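Local atomic coordinates of TodX (Pseudomonas putida, PDB entry 3BS0), a protein that probably carries toluene and related aromatic hydrocarbons across the outer membrane, as a channel of the FadL family of beta-barrel transporters. Residues F39-D42 against G43-E47. Numbering follows the deposited sequence.
Sequences FAPD and GNQFE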
ATOM      1  N   PHE A  39     -11.363 -23.809   1.166  1.00 38.42           N
ATOM      2  CA  PHE A  39     -12.618 -23.708   0.432  1.00 38.55           C
ATOM      3  C   PHE A  39     -12.293 -23.765  -1.057  1.00 38.19           C
ATOM      4  O   PHE A  39     -13.148 -23.525  -1.909  1.00 38.95           O
ATOM      5  CB  PHE A  39     -13.336 -22.382   0.710  1.00 40.52           C
ATOM      6  CG  PHE A  39     -13.571 -22.089   2.163  1.00 44.47           C
ATOM      7  CD1 PHE A  39     -13.464 -23.082   3.128  1.00 48.57           C
ATOM      8  CD2 PHE A  39     -13.893 -20.801   2.569  1.00 46.17           C
ATOM      9  CE1 PHE A  39     -13.668 -22.786   4.481  1.00 49.35           C
ATOM     10  CE2 PHE A  39     -14.099 -20.503   3.909  1.00 47.95           C
ATOM     11  CZ  PHE A  39     -13.983 -21.493   4.866  1.00 45.77           C
ATOM     12  N   ALA A  40     -11.046 -24.063  -1.379  1.00 37.74           N
ATOM     13  CA  ALA A  40     -10.656 -24.115  -2.778  1.00 39.46           C
ATOM     14  C   ALA A  40     -11.112 -25.402  -3.464  1.00 39.95           C
ATOM     15  O   ALA A  40     -11.187 -26.466  -2.839  1.00 35.82           O
ATOM     16  CB  ALA A  40      -9.147 -23.973  -2.907  1.00 37.42           C
ATOM     17  N   PRO A  41     -11.423 -25.313  -4.768  1.00 40.21           N
ATOM     18  CA  PRO A  41     -11.859 -26.498  -5.500  1.00 41.24           C
ATOM     19  C   PRO A  41     -10.741 -27.532  -5.522  1.00 42.08           C
ATOM     20  O   PRO A  41      -9.556 -27.184  -5.520  1.00 41.39           O
ATOM     21  CB  PRO A  41     -12.196 -25.948  -6.883  1.00 41.59           C
ATOM     22  CG  PRO A  41     -11.311 -24.755  -7.007  1.00 42.27           C
ATOM     23  CD  PRO A  41     -11.389 -24.133  -5.647  1.00 40.83           C
ATOM     24  N   ASP A  42     -11.137 -28.801  -5.506  1.00 42.48           N
ATOM     25  CA  ASP A  42     -10.217 -29.924  -5.526  1.00 41.96           C
ATOM     26  C   ASP A  42      -9.098 -29.680  -6.510  1.00 39.69           C
ATOM     27  O   ASP A  42      -9.334 -29.195  -7.606  1.00 38.65           O
ATOM     28  CB  ASP A  42     -10.970 -31.179  -5.931  1.00 45.96           C
ATOM     29  CG  ASP A  42     -11.020 -32.196  -4.836  1.00 49.86           C
ATOM     30  OD1 ASP A  42     -10.174 -33.121  -4.850  1.00 54.52           O
ATOM     31  OD2 ASP A  42     -11.897 -32.063  -3.955  1.00 51.99           O
ATOM     32  N   GLY A  43      -7.877 -30.019  -6.117  1.00 38.74           N
ATOM     33  CA  GLY A  43      -6.760 -29.815  -7.013  1.00 38.39           C
ATOM     34  C   GLY A  43      -5.737 -28.784  -6.583  1.00 38.72           C
ATOM     35  O   GLY A  43      -5.642 -28.414  -5.418  1.00 37.43           O
ATOM     36  N   ASN A  44      -4.956 -28.328  -7.554  1.00 39.03           N
ATOM     37  CA  ASN A  44      -3.917 -27.344  -7.312  1.00 39.88           C
ATOM     38  C   ASN A  44      -4.295 -26.093  -8.078  1.00 38.29           C
ATOM     39  O   ASN A  44      -4.853 -26.181  -9.169  1.00 38.68           O
ATOM     40  CB  ASN A  44      -2.576 -27.902  -7.782  1.00 42.71           C
ATOM     41  CG  ASN A  44      -2.243 -29.229  -7.123  1.00 44.75           C
ATOM     42  OD1 ASN A  44      -1.618 -30.096  -7.735  1.00 50.14           O
ATOM     43  ND2 ASN A  44      -2.655 -29.394  -5.866  1.00 43.56           N
ATOM     44  N   GLN A  45      -4.004 -24.927  -7.511  1.00 37.07           N
ATOM     45  CA  GLN A  45      -4.388 -23.687  -8.164  1.00 36.74           C
ATOM     46  C   GLN A  45      -3.246 -22.785  -8.555  1.00 35.02           C
ATOM     47  O   GLN A  45      -2.520 -22.297  -7.710  1.00 37.17           O
ATOM     48  CB  GLN A  45      -5.347 -22.892  -7.269  1.00 39.39           C
ATOM     49  CG  GLN A  45      -6.737 -23.509  -7.016  1.00 41.02           C
ATOM     50  CD  GLN A  45      -6.740 -24.615  -5.972  1.00 43.75           C
ATOM     51  OE1 GLN A  45      -6.050 -24.536  -4.960  1.00 45.35           O
ATOM     52  NE2 GLN A  45      -7.538 -25.652  -6.212  1.00 48.06           N
ATOM     53  N   PHE A  46      -3.082 -22.552  -9.846  1.00 35.55           N
ATOM     54  CA  PHE A  46      -2.038 -21.653 -10.297  1.00 35.93           C
ATOM     55  C   PHE A  46      -2.694 -20.292 -10.541  1.00 35.86           C
ATOM     56  O   PHE A  46      -3.725 -20.224 -11.219  1.00 37.75           O
ATOM     57  CB  PHE A  46      -1.401 -22.153 -11.596  1.00 34.48           C
ATOM     58  CG  PHE A  46      -0.476 -21.156 -12.209  1.00 35.36           C
ATOM     59  CD1 PHE A  46       0.825 -21.022 -11.746  1.00 34.95           C
ATOM     60  CD2 PHE A  46      -0.934 -20.277 -13.179  1.00 36.44           C
ATOM     61  CE1 PHE A  46       1.654 -20.029 -12.231  1.00 34.26           C
ATOM     62  CE2 PHE A  46      -0.110 -19.282 -13.668  1.00 38.59           C
ATOM     63  CZ  PHE A  46       1.189 -19.159 -13.188  1.00 36.66           C
ATOM     64  N   GLU A  47      -2.120 -19.217  -9.999  1.00 34.74           N
ATOM     65  CA  GLU A  47      -2.715 -17.885 -10.197  1.00 35.62           C
ATOM     66  C   GLU A  47      -1.774 -16.809 -10.721  1.00 33.49           C
ATOM     67  O   GLU A  47      -0.652 -16.650 -10.243  1.00 32.22           O
ATOM     68  CB  GLU A  47      -3.393 -17.388  -8.912  1.00 38.87           C
ATOM     69  CG  GLU A  47      -4.901 -17.666  -8.863  1.00 44.60           C
ATOM     70  CD  GLU A  47      -5.594 -17.013  -7.663  1.00 47.30           C
ATOM     71  OE1 GLU A  47      -5.462 -15.780  -7.495  1.00 49.37           O
ATOM     72  OE2 GLU A  47      -6.276 -17.730  -6.897  1.00 46.16           O
TER
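Q45 folds its carboxamide back against A40 and P41 where the chain leaves the N-terminal plug, or hatch, of this FadL-type barrel and enters the first wall strand, 44-60. The turn is a compact example of how a side chain near the start of a barrel strand can pack back on the loop that feeds it: a long polar side chain just inside the strand reaches back to residues four and five places earlier. CG of Q45 stands beside its own backbone N, and the chain then bends at chi2 (79°), which returns the amide toward the loop instead of sending it along the strand.

The close-packed side is here. Q45 OE1 lies 3.8 Å from the methyl CB of A40. The P41 and Q45 side chains meet at a slant, ring CG of P41 4.0 Å from Q45 NE2, and Y24 of the plug touches all three side chains. Q45 NE2 also lies near O of P41, and R94 makes weak hydrogen bonds to the carbonyls of A40 and P41. Were Q45 replaced by an alanine, the carboxamide would be lost and a gap is likely to open between the A40 methyl, the P41 ring and Y24.

The solvent side is D42: its CB leaves the backbone away from the strand segment, and the residue is exposed, though its side chain touches Q89 and H435. G43, by contrast, is a buried link into the strand. Its phi of 114° and psi of -161° would jam a side chain against the preceding carbonyl. N44 already pairs with F433 of strand 417-433, part of the barrel's closure, whereas on strand 80-90 the OE1 of Q89 accepts a hydrogen bond from G43 N.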